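Local coordinates for MdbA protein (Corynebacterium diphtheriae, PDB 5C00), which acts as a thiol-disulfide oxidoreductase of the DsbA family, is essential for viability, pilus assembly and toxin production, and probably introduces disulfides into exported proteins, at residues Ser23-Val28 / Lys36-Lys41; Lys42-Ile47 / Asp77-Leu82; Gly62-Gly67 / Gly198-Val203; Ala100-Leu105 / Gly160-Phe165; Asp138-Ala143 / Gln154-Gly159. All blocks are in the same frame, centred on the assembly; numbering follows the deposited sequence.

Contact 1. Residues Ser23-Val28 / Lys36-Lys41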
# COMPACT_ATOMS: atom_id res chain seq x y z
N SER A 23 12.81 -9.44 1.76
CA SER A 23 13.94 -9.47 0.84
C SER A 23 13.57 -9.01 -0.57
O SER A 23 14.42 -9.08 -1.47
CB SER A 23 14.49 -10.87 0.77
OG SER A 23 13.46 -11.77 0.38
N PHE A 24 12.34 -8.56 -0.78
CA PHE A 24 11.91 -8.11 -2.09
C PHE A 24 12.32 -6.67 -2.31
O PHE A 24 12.74 -5.98 -1.38
CB PHE A 24 10.40 -8.33 -2.32
CG PHE A 24 9.49 -7.72 -1.28
CD1 PHE A 24 9.30 -6.35 -1.22
CD2 PHE A 24 8.83 -8.51 -0.35
CE1 PHE A 24 8.45 -5.77 -0.27
CE2 PHE A 24 7.97 -7.93 0.59
CZ PHE A 24 7.80 -6.57 0.63
N THR A 25 12.19 -6.20 -3.54
CA THR A 25 12.41 -4.79 -3.85
C THR A 25 11.11 -4.25 -4.49
O THR A 25 10.02 -4.89 -4.45
CB THR A 25 13.68 -4.62 -4.76
OG1 THR A 25 13.97 -3.23 -4.97
CG2 THR A 25 13.48 -5.27 -6.07
N GLY A 26 11.19 -3.08 -5.10
CA GLY A 26 9.99 -2.49 -5.66
C GLY A 26 10.27 -1.38 -6.64
O GLY A 26 11.42 -1.01 -6.83
N SER A 27 9.22 -0.83 -7.21
CA SER A 27 9.33 0.37 -8.05
C SER A 27 8.03 1.12 -8.00
O SER A 27 7.06 0.58 -7.45
CB SER A 27 9.73 0.01 -9.49
OG SER A 27 8.75 -0.81 -10.13
N VAL A 28 7.98 2.36 -8.47
CA VAL A 28 6.71 3.08 -8.59
C VAL A 28 6.54 3.29 -10.07
O VAL A 28 7.30 4.06 -10.67
CB VAL A 28 6.69 4.42 -7.81
CG1 VAL A 28 5.36 5.13 -8.03
CG2 VAL A 28 6.94 4.21 -6.33
N LYS A 36 8.34 -6.79 -6.02
CA LYS A 36 8.91 -7.85 -6.84
C LYS A 36 10.23 -8.31 -6.30
O LYS A 36 10.95 -7.54 -5.69
CB LYS A 36 9.11 -7.32 -8.26
CG LYS A 36 9.84 -5.99 -8.26
CD LYS A 36 9.80 -5.31 -9.63
CE LYS A 36 9.64 -3.80 -9.47
NZ LYS A 36 10.01 -3.04 -10.73
N ALA A 37 10.56 -9.57 -6.52
CA ALA A 37 11.87 -10.06 -6.24
C ALA A 37 12.90 -9.39 -7.16
O ALA A 37 12.59 -9.04 -8.29
CB ALA A 37 11.91 -11.55 -6.42
N VAL A 38 14.12 -9.30 -6.66
CA VAL A 38 15.30 -8.85 -7.46
C VAL A 38 15.40 -9.63 -8.78
O VAL A 38 15.56 -9.02 -9.86
CB VAL A 38 16.59 -8.92 -6.62
CG1 VAL A 38 17.84 -8.69 -7.47
CG2 VAL A 38 16.53 -7.88 -5.54
N ASN A 39 15.25 -10.94 -8.69
CA ASN A 39 15.30 -11.80 -9.87
C ASN A 39 13.96 -12.50 -10.03
O ASN A 39 13.86 -13.71 -9.96
CB ASN A 39 16.45 -12.81 -9.74
CG ASN A 39 17.83 -12.16 -9.94
OD1 ASN A 39 18.06 -11.44 -10.93
ND2 ASN A 39 18.74 -12.44 -9.03
N ALA A 40 12.94 -11.70 -10.23
CA ALA A 40 11.62 -12.23 -10.49
C ALA A 40 11.66 -12.95 -11.83
O ALA A 40 12.37 -12.55 -12.75
CB ALA A 40 10.60 -11.12 -10.52
N LYS A 41 10.89 -14.02 -11.91
CA LYS A 41 10.77 -14.77 -13.14
C LYS A 41 10.07 -13.90 -14.18
O LYS A 41 9.11 -13.17 -13.89
CB LYS A 41 9.98 -16.04 -12.90
CG LYS A 41 10.61 -16.92 -11.83
CD LYS A 41 9.67 -18.02 -11.40
CE LYS A 41 10.27 -18.85 -10.28
NZ LYS A 41 9.28 -19.86 -9.81
O HOH W 1 14.43 -10.19 -4.00
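Thr25 and Lys36 form an antiparallel hydrogen-bonded pair, each residue giving its amide to the carbonyl of the other. The bond from Thr25 N to Lys36 O measures 2.8 Å, and the return bond, from Lys36 N to Thr25 O, is 3.0 Å long. Toward Ser23 and Val38 the direct bonds give way to a single water, which donates a hydrogen bond to Ser23 O and accepts one from Val38 N. Strands 25-29 and 32-36, adjacent in sequence and antiparallel, make a beta hairpin at the margin of the thioredoxin-fold sheet, with strand 25-29 outermost and strand 32-36 lying against strand 78-85. On the face carrying Thr25 and Lys36, the lysine chain runs along the hairpin and over Gly26. It starts with CG placed between its own N and C (chi1 50°) and bends again at chi3, which brings NZ to Ser27 OG at 2.6 Å. That hydroxyl is also bonded to Thr29 OG1, so it has two polar partners. Thr25 CG2 fills the other end of the face: it sits 3.4 Å from Lys36 O and meets Val38 CG2 at 4.0 Å, the two side chains crossing at about a right angle. Phe24 touches with CB alone, 3.5 Å from Lys36 O, while its ring turns away to pack on Thr70 and Ile73 of helix 56-74.

Contact 2. Residues Lys42-Ile47 / Asp77-Leu82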
# COMPACT_ATOMS: atom_id res chain seq x y z
N LYS A 42 10.56 -13.99 -15.42
CA LYS A 42 9.87 -13.34 -16.53
C LYS A 42 8.45 -13.84 -16.72
O LYS A 42 7.63 -13.11 -17.26
CB LYS A 42 10.68 -13.49 -17.82
CG LYS A 42 11.83 -12.51 -17.94
CD LYS A 42 11.36 -11.14 -18.40
CE LYS A 42 12.30 -10.55 -19.44
NZ LYS A 42 11.85 -9.21 -19.91
N ASP A 43 8.14 -15.06 -16.27
CA ASP A 43 6.76 -15.60 -16.31
C ASP A 43 5.96 -15.53 -14.98
O ASP A 43 4.95 -16.22 -14.79
CB ASP A 43 6.81 -17.06 -16.76
CG ASP A 43 7.24 -17.99 -15.64
OD1 ASP A 43 8.17 -17.63 -14.90
OD2 ASP A 43 6.63 -19.07 -15.51
N ALA A 44 6.42 -14.72 -14.04
CA ALA A 44 5.70 -14.51 -12.80
C ALA A 44 4.30 -14.00 -13.14
O ALA A 44 4.11 -13.27 -14.10
CB ALA A 44 6.44 -13.49 -11.96
N LYS A 45 3.31 -14.33 -12.32
CA LYS A 45 1.97 -13.80 -12.55
C LYS A 45 1.89 -12.35 -12.09
O LYS A 45 2.47 -12.01 -11.06
CB LYS A 45 0.94 -14.69 -11.87
CG LYS A 45 0.93 -16.11 -12.46
CD LYS A 45 -0.46 -16.74 -12.48
CE LYS A 45 -0.63 -17.76 -13.60
NZ LYS A 45 0.55 -18.66 -13.72
N LYS A 46 1.27 -11.49 -12.90
CA LYS A 46 1.12 -10.08 -12.57
C LYS A 46 -0.16 -9.87 -11.78
O LYS A 46 -1.24 -10.22 -12.24
CB LYS A 46 1.10 -9.23 -13.82
CG LYS A 46 2.46 -9.18 -14.49
CD LYS A 46 2.36 -8.77 -15.96
CE LYS A 46 3.54 -9.28 -16.78
NZ LYS A 46 3.14 -9.41 -18.21
N ILE A 47 -0.06 -9.26 -10.61
CA ILE A 47 -1.21 -9.10 -9.75
C ILE A 47 -1.54 -7.64 -9.77
O ILE A 47 -0.65 -6.81 -9.69
CB ILE A 47 -0.91 -9.56 -8.33
CG1 ILE A 47 -0.28 -10.95 -8.32
CG2 ILE A 47 -2.13 -9.47 -7.45
CD1 ILE A 47 -1.18 -12.05 -8.82
N ASP A 77 7.50 -15.71 -7.84
CA ASP A 77 6.32 -16.30 -8.49
C ASP A 77 5.24 -15.30 -8.88
O ASP A 77 4.42 -15.58 -9.79
CB ASP A 77 5.66 -17.35 -7.57
CG ASP A 77 6.54 -18.60 -7.37
OD1 ASP A 77 7.23 -18.99 -8.33
OD2 ASP A 77 6.56 -19.15 -6.24
N ILE A 78 5.15 -14.19 -8.15
CA ILE A 78 4.25 -13.11 -8.50
C ILE A 78 4.94 -11.76 -8.44
O ILE A 78 5.91 -11.60 -7.70
CB ILE A 78 3.03 -13.08 -7.57
CG1 ILE A 78 3.38 -12.83 -6.12
CG2 ILE A 78 2.32 -14.41 -7.69
CD1 ILE A 78 2.16 -12.69 -5.25
N VAL A 79 4.45 -10.84 -9.26
CA VAL A 79 4.80 -9.44 -9.18
C VAL A 79 3.54 -8.69 -8.81
O VAL A 79 2.54 -8.84 -9.49
CB VAL A 79 5.38 -8.97 -10.51
CG1 VAL A 79 5.58 -7.46 -10.52
CG2 VAL A 79 6.72 -9.68 -10.71
N VAL A 80 3.55 -7.95 -7.70
CA VAL A 80 2.33 -7.32 -7.20
C VAL A 80 2.26 -5.82 -7.46
O VAL A 80 3.10 -5.03 -6.99
CB VAL A 80 2.08 -7.59 -5.69
CG1 VAL A 80 0.76 -6.95 -5.29
CG2 VAL A 80 2.00 -9.09 -5.44
N ASN A 81 1.29 -5.45 -8.26
CA ASN A 81 1.02 -4.06 -8.45
C ASN A 81 -0.02 -3.59 -7.44
O ASN A 81 -1.20 -3.83 -7.62
CB ASN A 81 0.51 -3.79 -9.86
CG ASN A 81 1.49 -4.28 -10.90
OD1 ASN A 81 2.43 -3.58 -11.23
ND2 ASN A 81 1.29 -5.48 -11.38
N LEU A 82 0.44 -2.85 -6.43
CA LEU A 82 -0.41 -2.28 -5.43
C LEU A 82 -0.98 -0.98 -6.01
O LEU A 82 -0.21 -0.04 -6.33
CB LEU A 82 0.31 -2.00 -4.12
CG LEU A 82 0.80 -3.23 -3.36
CD1 LEU A 82 1.70 -2.75 -2.24
CD2 LEU A 82 -0.35 -4.03 -2.82
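Asn81 and Ile47 show how one side chain can reinforce a parallel strand pair. With CG beside its own backbone N (chi1 -57°), Asn81 folds its amide back, and Ile47 O is gripped twice: by Asn81 ND2 at 2.9 Å and by Asn81 N at 2.8 Å. The two donors arrive from opposite faces of the carbonyl plane, and the oxygen lies close to the plane of the asparagine amide. Upstream, the amides of Lys45, Val79 and Ile47 bond in turn to Asp77 O, Lys45 O and Val79 O, in the regular parallel pattern. Ile47 places CG1 beside its backbone N (chi1 -50°), which sends that branch across to the partner strand; there it meets Ile78 CB at 4.0 Å and Val80 CG2 at 4.1 Å. On the other face Ala44 CB touches Val79 CG2, also at 4.0 Å. The segments belong to the beta-alpha-beta unit formed by strand 45-52, helix 56-74 and strand 78-85, part of the thioredoxin fold. Ala72 and Ile73 of that helix cover Ile78, Trp202 and Ala206 of helix 202-207 cover Ile47, and strand 32-36 flanks strand 78-85, its Val34 touching Val79.

Contact 3. Residues Gly62-Gly67 / Gly198-Val203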
# COMPACT_ATOMS: atom_id res chain seq x y z
N GLY A 62 -5.66 -8.29 4.26
CA GLY A 62 -4.21 -8.20 4.46
C GLY A 62 -3.69 -9.08 5.59
O GLY A 62 -2.61 -9.69 5.50
N GLU A 63 -4.45 -9.15 6.68
CA GLU A 63 -4.09 -10.01 7.79
C GLU A 63 -3.96 -11.45 7.35
O GLU A 63 -3.12 -12.18 7.84
CB GLU A 63 -5.18 -10.01 8.88
CG GLU A 63 -5.32 -8.75 9.69
CD GLU A 63 -6.22 -8.98 10.90
OE1 GLU A 63 -5.82 -9.79 11.77
OE2 GLU A 63 -7.33 -8.37 10.97
N VAL A 64 -4.84 -11.87 6.46
CA VAL A 64 -4.84 -13.23 5.97
C VAL A 64 -3.81 -13.46 4.87
O VAL A 64 -3.16 -14.48 4.85
CB VAL A 64 -6.24 -13.64 5.48
CG1 VAL A 64 -6.21 -15.01 4.82
CG2 VAL A 64 -7.22 -13.62 6.65
N THR A 65 -3.67 -12.55 3.93
CA THR A 65 -2.90 -12.85 2.73
C THR A 65 -1.55 -12.13 2.63
O THR A 65 -0.74 -12.48 1.75
CB THR A 65 -3.73 -12.59 1.45
OG1 THR A 65 -4.03 -11.19 1.28
CG2 THR A 65 -5.04 -13.37 1.51
N ASP A 66 -1.28 -11.13 3.47
CA ASP A 66 0.03 -10.43 3.39
C ASP A 66 1.23 -11.38 3.55
O ASP A 66 2.22 -11.29 2.83
CB ASP A 66 0.15 -9.30 4.41
CG ASP A 66 -0.51 -8.01 3.94
OD1 ASP A 66 -0.96 -7.87 2.76
OD2 ASP A 66 -0.55 -7.10 4.80
N GLY A 67 1.12 -12.29 4.50
CA GLY A 67 2.18 -13.24 4.75
C GLY A 67 2.48 -14.13 3.55
O GLY A 67 3.61 -14.14 3.06
N GLY A 198 -13.26 -17.10 -3.41
CA GLY A 198 -12.12 -17.61 -2.61
C GLY A 198 -11.01 -16.57 -2.57
O GLY A 198 -9.82 -16.89 -2.76
N ILE A 199 -11.38 -15.33 -2.30
CA ILE A 199 -10.41 -14.24 -2.25
C ILE A 199 -9.34 -14.46 -1.17
O ILE A 199 -8.21 -14.03 -1.35
CB ILE A 199 -11.12 -12.87 -2.05
CG1 ILE A 199 -10.16 -11.71 -2.26
CG2 ILE A 199 -11.81 -12.78 -0.72
CD1 ILE A 199 -9.71 -11.56 -3.68
N GLU A 200 -9.70 -15.13 -0.08
CA GLU A 200 -8.72 -15.43 0.97
C GLU A 200 -7.59 -16.30 0.49
O GLU A 200 -6.52 -16.35 1.13
CB GLU A 200 -9.37 -16.13 2.15
CG GLU A 200 -10.29 -15.23 2.94
CD GLU A 200 -10.82 -15.90 4.20
OE1 GLU A 200 -10.09 -16.71 4.82
OE2 GLU A 200 -11.97 -15.60 4.58
N THR A 201 -7.81 -17.00 -0.61
CA THR A 201 -6.80 -17.90 -1.14
C THR A 201 -6.23 -17.42 -2.45
O THR A 201 -5.71 -18.23 -3.22
CB THR A 201 -7.38 -19.34 -1.30
OG1 THR A 201 -8.29 -19.41 -2.41
CG2 THR A 201 -8.11 -19.75 -0.07
N TRP A 202 -6.30 -16.12 -2.71
CA TRP A 202 -5.86 -15.61 -3.99
C TRP A 202 -4.39 -15.92 -4.27
O TRP A 202 -4.04 -16.13 -5.42
CB TRP A 202 -6.16 -14.11 -4.14
CG TRP A 202 -5.30 -13.16 -3.35
CD1 TRP A 202 -5.60 -12.54 -2.19
CD2 TRP A 202 -4.02 -12.66 -3.75
NE1 TRP A 202 -4.57 -11.69 -1.82
CE2 TRP A 202 -3.60 -11.73 -2.79
CE3 TRP A 202 -3.20 -12.89 -4.86
CZ2 TRP A 202 -2.39 -11.06 -2.87
CZ3 TRP A 202 -1.98 -12.21 -4.95
CH2 TRP A 202 -1.59 -11.30 -3.95
N VAL A 203 -3.55 -15.94 -3.23
CA VAL A 203 -2.13 -16.16 -3.44
C VAL A 203 -1.91 -17.62 -3.93
O VAL A 203 -1.16 -17.85 -4.90
CB VAL A 203 -1.31 -15.87 -2.17
CG1 VAL A 203 0.17 -16.15 -2.43
CG2 VAL A 203 -1.51 -14.41 -1.70
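Thr65 meets the indole of Trp202 at about a right angle, pressing CB, OG1 and CG2 against the pyrrole end of the ring. The polar link is modest: Trp202 NE1 points to Thr65 OG1 over 3.2 Å, and the N-H is bent to 143°, a weak hydrogen bond reached obliquely to the ring. The hydroxyl lies between the backbone N and carbonyl carbon of its own residue (chi1 66°), and it is also bonded to Leu61 O one turn back in the helix. The bond to Leu61 O orients the hydroxyl, and the indole adds only a weak bond. The same torsion turns the methyl CG2 outward, 3.3 Å from Glu200 O and 3.8 Å from Trp202 CD1. Beside it, Val64 CG1 rests against Glu200 O at 3.9 Å. The indole itself is tucked under its chain neighbour: Val203 CG2 stands 3.5 Å above the plane, over the ring's centre, and this methyl also reaches Thr65 O at 4.0 Å. Ile199 O lies in plane at the ring's edge. The arrangement joins helix 56-74, which has the probable CxxC motif at its start, to the C-terminal helix 202-207; both pack on the same face of the sheet in the thioredoxin fold. Further along helix 56-74, Met69 touches both Trp202 and Val203 and Ala72 touches Val203, while Val188 of strand 187-190 contacts Trp202 and Ile199.

Contact 4. Residues Ala100-Leu105 / Gly160-Phe165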
# COMPACT_ATOMS: atom_id res chain seq x y z
N ALA A 100 -3.06 8.87 4.29
CA ALA A 100 -2.37 7.61 4.51
C ALA A 100 -1.71 7.14 3.22
O ALA A 100 -0.54 6.73 3.20
CB ALA A 100 -3.39 6.58 5.00
N GLY A 101 -2.46 7.20 2.12
CA GLY A 101 -1.98 6.70 0.84
C GLY A 101 -0.83 7.54 0.33
O GLY A 101 0.16 7.01 -0.15
N ALA A 102 -0.91 8.85 0.48
CA ALA A 102 0.17 9.70 0.01
C ALA A 102 1.42 9.62 0.92
O ALA A 102 2.55 9.73 0.42
CB ALA A 102 -0.31 11.11 -0.10
N ALA A 103 1.24 9.37 2.22
CA ALA A 103 2.38 9.14 3.14
C ALA A 103 3.13 7.85 2.76
O ALA A 103 4.34 7.85 2.60
CB ALA A 103 1.91 9.08 4.58
N ALA A 104 2.37 6.80 2.49
CA ALA A 104 2.93 5.53 2.10
C ALA A 104 3.62 5.66 0.75
O ALA A 104 4.71 5.10 0.57
CB ALA A 104 1.87 4.45 2.08
N LEU A 105 3.00 6.39 -0.20
CA LEU A 105 3.66 6.66 -1.49
C LEU A 105 4.99 7.36 -1.36
O LEU A 105 5.95 6.96 -2.04
CB LEU A 105 2.77 7.43 -2.45
CG LEU A 105 3.36 7.70 -3.86
CD1 LEU A 105 3.64 6.41 -4.64
CD2 LEU A 105 2.30 8.51 -4.60
N GLY A 160 3.90 16.41 0.09
CA GLY A 160 4.60 16.39 -1.18
C GLY A 160 4.23 15.31 -2.18
O GLY A 160 4.36 15.54 -3.39
N ALA A 161 3.77 14.14 -1.73
CA ALA A 161 3.38 13.13 -2.66
C ALA A 161 1.85 13.12 -2.91
O ALA A 161 1.36 12.23 -3.59
CB ALA A 161 3.85 11.74 -2.20
N LYS A 162 1.10 14.09 -2.40
CA LYS A 162 -0.36 14.05 -2.52
C LYS A 162 -0.85 14.23 -3.92
O LYS A 162 -1.73 13.53 -4.40
CB LYS A 162 -1.03 15.07 -1.61
CG LYS A 162 -0.92 14.70 -0.13
CD LYS A 162 -1.89 15.52 0.70
CE LYS A 162 -1.73 15.28 2.18
NZ LYS A 162 -2.39 16.34 2.96
N GLU A 163 -0.26 15.19 -4.62
CA GLU A 163 -0.71 15.45 -5.96
C GLU A 163 -0.54 14.19 -6.84
O GLU A 163 -1.43 13.83 -7.58
CB GLU A 163 0.02 16.67 -6.54
CG GLU A 163 -0.29 18.00 -5.82
CD GLU A 163 0.46 18.19 -4.47
OE1 GLU A 163 1.38 17.39 -4.10
OE2 GLU A 163 0.10 19.17 -3.76
N ASP A 164 0.61 13.55 -6.78
CA ASP A 164 0.80 12.32 -7.54
C ASP A 164 -0.03 11.16 -7.02
O ASP A 164 -0.61 10.37 -7.80
CB ASP A 164 2.25 11.95 -7.62
CG ASP A 164 2.96 12.67 -8.74
OD1 ASP A 164 2.30 13.24 -9.59
OD2 ASP A 164 4.19 12.67 -8.75
N PHE A 165 -0.18 11.07 -5.72
CA PHE A 165 -1.07 10.06 -5.18
C PHE A 165 -2.50 10.19 -5.76
O PHE A 165 -3.09 9.21 -6.14
CB PHE A 165 -1.15 10.14 -3.68
CG PHE A 165 -2.14 9.18 -3.14
CD1 PHE A 165 -1.77 7.85 -2.94
CD2 PHE A 165 -3.40 9.59 -2.85
CE1 PHE A 165 -2.70 6.94 -2.50
CE2 PHE A 165 -4.32 8.68 -2.38
CZ PHE A 165 -3.96 7.36 -2.23
O HOH W 2 3.11 12.95 0.80
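The ring of Phe165 lies on the backbone of Gly101 and Ala102, main chain against aromatic face. Ala102 N stands 3.7 Å above the ring plane, offset toward the rim, and Gly101 C lies over the same face, 3.4 Å from Phe165 CD1. At the ring's edge, near its plane, is Leu105 CD2. This is helix-helix packing inside the all-helical insertion that DsbA-type proteins carry within the thioredoxin fold, and it joins helix 96-109 to the start of helix 162-180. The absence of a side chain at Gly101 lets the ring come down onto the helix backbone, with Phe165 CE1 3.4 Å from Gly101 CA. Phe165 reaches there because CG is anti to its own N (chi1 175°), which throws the ring across to helix 96-109. Ala102 CB fits between Lys162 CG at 3.6 Å and Phe165 CB at 3.8 Å. Lys162 then extends beyond this contact, and its NZ forms salt bridges with Asp136 and Asp94. Leu105 CD2 also packs on Phe165 CB, at 3.9 Å. Beside Ala161, at the N-cap position, a water accepts a hydrogen bond from Ala161 N at 2.9 Å and donates a weak one to Ala102 O.

Contact 5. Residues Asp138-Ala143 / Gln154-Gly159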
# COMPACT_ATOMS: atom_id res chain seq x y z
N ASP A 138 1.31 13.36 11.96
CA ASP A 138 1.25 12.06 12.60
C ASP A 138 1.74 11.01 11.66
O ASP A 138 2.57 10.17 12.02
CB ASP A 138 -0.17 11.79 13.08
CG ASP A 138 -0.66 12.85 14.06
OD1 ASP A 138 -0.14 12.89 15.23
OD2 ASP A 138 -1.50 13.68 13.67
N PHE A 139 1.24 11.01 10.42
CA PHE A 139 1.76 10.07 9.45
C PHE A 139 3.28 10.20 9.29
O PHE A 139 4.01 9.20 9.12
CB PHE A 139 1.05 10.25 8.12
CG PHE A 139 -0.38 9.78 8.14
CD1 PHE A 139 -0.66 8.43 8.06
CD2 PHE A 139 -1.43 10.66 8.25
CE1 PHE A 139 -1.97 7.97 8.10
CE2 PHE A 139 -2.75 10.22 8.28
CZ PHE A 139 -3.01 8.87 8.18
N ALA A 140 3.78 11.42 9.31
CA ALA A 140 5.22 11.64 9.15
C ALA A 140 6.04 11.13 10.33
O ALA A 140 7.08 10.52 10.14
CB ALA A 140 5.50 13.11 8.93
N ASP A 141 5.56 11.36 11.54
CA ASP A 141 6.32 10.95 12.73
C ASP A 141 6.47 9.42 12.65
O ASP A 141 7.51 8.86 12.99
CB ASP A 141 5.61 11.31 14.02
CG ASP A 141 5.93 12.72 14.52
OD1 ASP A 141 6.45 13.58 13.77
OD2 ASP A 141 5.65 12.95 15.73
N VAL A 142 5.38 8.74 12.29
CA VAL A 142 5.37 7.29 12.29
C VAL A 142 6.29 6.73 11.22
O VAL A 142 7.04 5.77 11.46
CB VAL A 142 3.94 6.70 12.20
CG1 VAL A 142 3.99 5.19 12.05
CG2 VAL A 142 3.20 7.04 13.47
N ALA A 143 6.27 7.33 10.02
CA ALA A 143 7.20 6.98 9.00
C ALA A 143 8.65 7.10 9.49
O ALA A 143 9.47 6.22 9.22
CB ALA A 143 6.99 7.85 7.76
N GLN A 154 9.90 14.93 5.94
CA GLN A 154 9.49 16.30 5.66
C GLN A 154 8.52 16.37 4.48
O GLN A 154 7.58 17.11 4.50
CB GLN A 154 10.71 17.19 5.45
CG GLN A 154 10.37 18.69 5.39
CD GLN A 154 9.72 19.23 6.66
OE1 GLN A 154 10.02 18.82 7.78
NE2 GLN A 154 8.85 20.19 6.48
N LYS A 155 8.74 15.57 3.45
CA LYS A 155 7.81 15.48 2.35
C LYS A 155 6.40 15.09 2.83
O LYS A 155 5.41 15.66 2.40
CB LYS A 155 8.34 14.46 1.36
CG LYS A 155 7.41 14.10 0.23
CD LYS A 155 8.09 13.15 -0.73
CE LYS A 155 9.48 13.62 -1.15
NZ LYS A 155 9.84 13.00 -2.44
N ILE A 156 6.31 14.11 3.74
CA ILE A 156 5.02 13.73 4.26
C ILE A 156 4.34 14.91 5.02
O ILE A 156 3.14 15.16 4.88
CB ILE A 156 5.15 12.50 5.18
CG1 ILE A 156 5.64 11.31 4.32
CG2 ILE A 156 3.81 12.23 5.89
CD1 ILE A 156 5.87 10.01 5.03
N ARG A 157 5.11 15.60 5.85
CA ARG A 157 4.60 16.77 6.57
C ARG A 157 4.03 17.83 5.65
O ARG A 157 3.07 18.48 5.99
CB ARG A 157 5.71 17.41 7.40
CG ARG A 157 6.17 16.55 8.53
CD ARG A 157 7.07 17.28 9.52
NE ARG A 157 7.82 16.31 10.26
CZ ARG A 157 7.30 15.51 11.20
NH1 ARG A 157 6.03 15.64 11.55
NH2 ARG A 157 8.04 14.57 11.79
N GLU A 158 4.65 18.01 4.48
CA GLU A 158 4.25 19.00 3.50
C GLU A 158 3.29 18.48 2.48
O GLU A 158 2.84 19.23 1.62
CB GLU A 158 5.51 19.53 2.76
CG GLU A 158 6.38 20.44 3.60
CD GLU A 158 7.83 20.51 3.12
OE1 GLU A 158 8.15 19.92 2.06
OE2 GLU A 158 8.67 21.15 3.80
N GLY A 159 2.93 17.21 2.56
CA GLY A 159 2.01 16.59 1.57
C GLY A 159 2.58 16.53 0.17
O GLY A 159 1.82 16.59 -0.83
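Asp141 and Arg157 supply the ionic part of this contact. Arg157 presents its guanidinium end-on, and both NH2, at 2.7 Å, and NH1, at 3.1 Å, bond to a single carboxylate oxygen, Asp141 OD1. That oxygen lies close to the guanidinium plane; NH2 meets it nearly along its C-O axis, whereas NH1 comes from the anti side, tilted out of the carboxylate plane. The two flat groups are turned 77° against each other, far from the coplanar two-to-two pairing of many salt bridges. Second partners fix both ends: Asp141 OD2 accepts from the backbone N of His9 and of Gln10, and Arg157 NH1 also bonds to Asn137 OD1. Such a net of donors would probably favour the charged form of the aspartate. Apolar contacts run alongside. Ala140 CB lies over the centre of one guanidinium face, 3.7 Å above it, and also touches Arg157 CG at 3.5 Å and Ile156 CG2 at 3.6 Å. Ile156 puts CG1 beside its backbone N (chi1 -64°) and extends it, so that CD1 reaches Ala143 CB at 3.7 Å, while CG2 faces Ala140. The axes of segments 138-143 and 154-158 run antiparallel, at 167°, and Gly159, with positive phi, makes a Schellman motif after the last turn. Both helices belong to the helical insertion, where Phe139's ring packs on Ala100 and Ala103 of helix 96-109, and Ala143 touches Tyr119 of helix 113-125.

Overall arrangement
The five contacts divide between the thioredoxin fold and its helical insertion. Contacts 1 and 2, with centres 10 Å apart, share the sheet and are tied by a salt bridge of 2.7 Å from Lys41 NZ to Asp77 OD1. Contact 3 joins contact 2 where Ile47 CG2 packs on Trp202 CZ3 at 3.7 Å. Contacts 4 and 5, also 10 Å apart between centres, meet through Phe139 and Ile156 against helix 96-109. Val28 CG1 against Leu105 CD1, 4.0 Å, bridges contacts 1 and 4, whereas contacts 2 and 5 lie about 30 Å apart between centres. Contact 3 uses part of helix 56-74, at whose start lie Cys55 and Cys58, the probable CxxC active site.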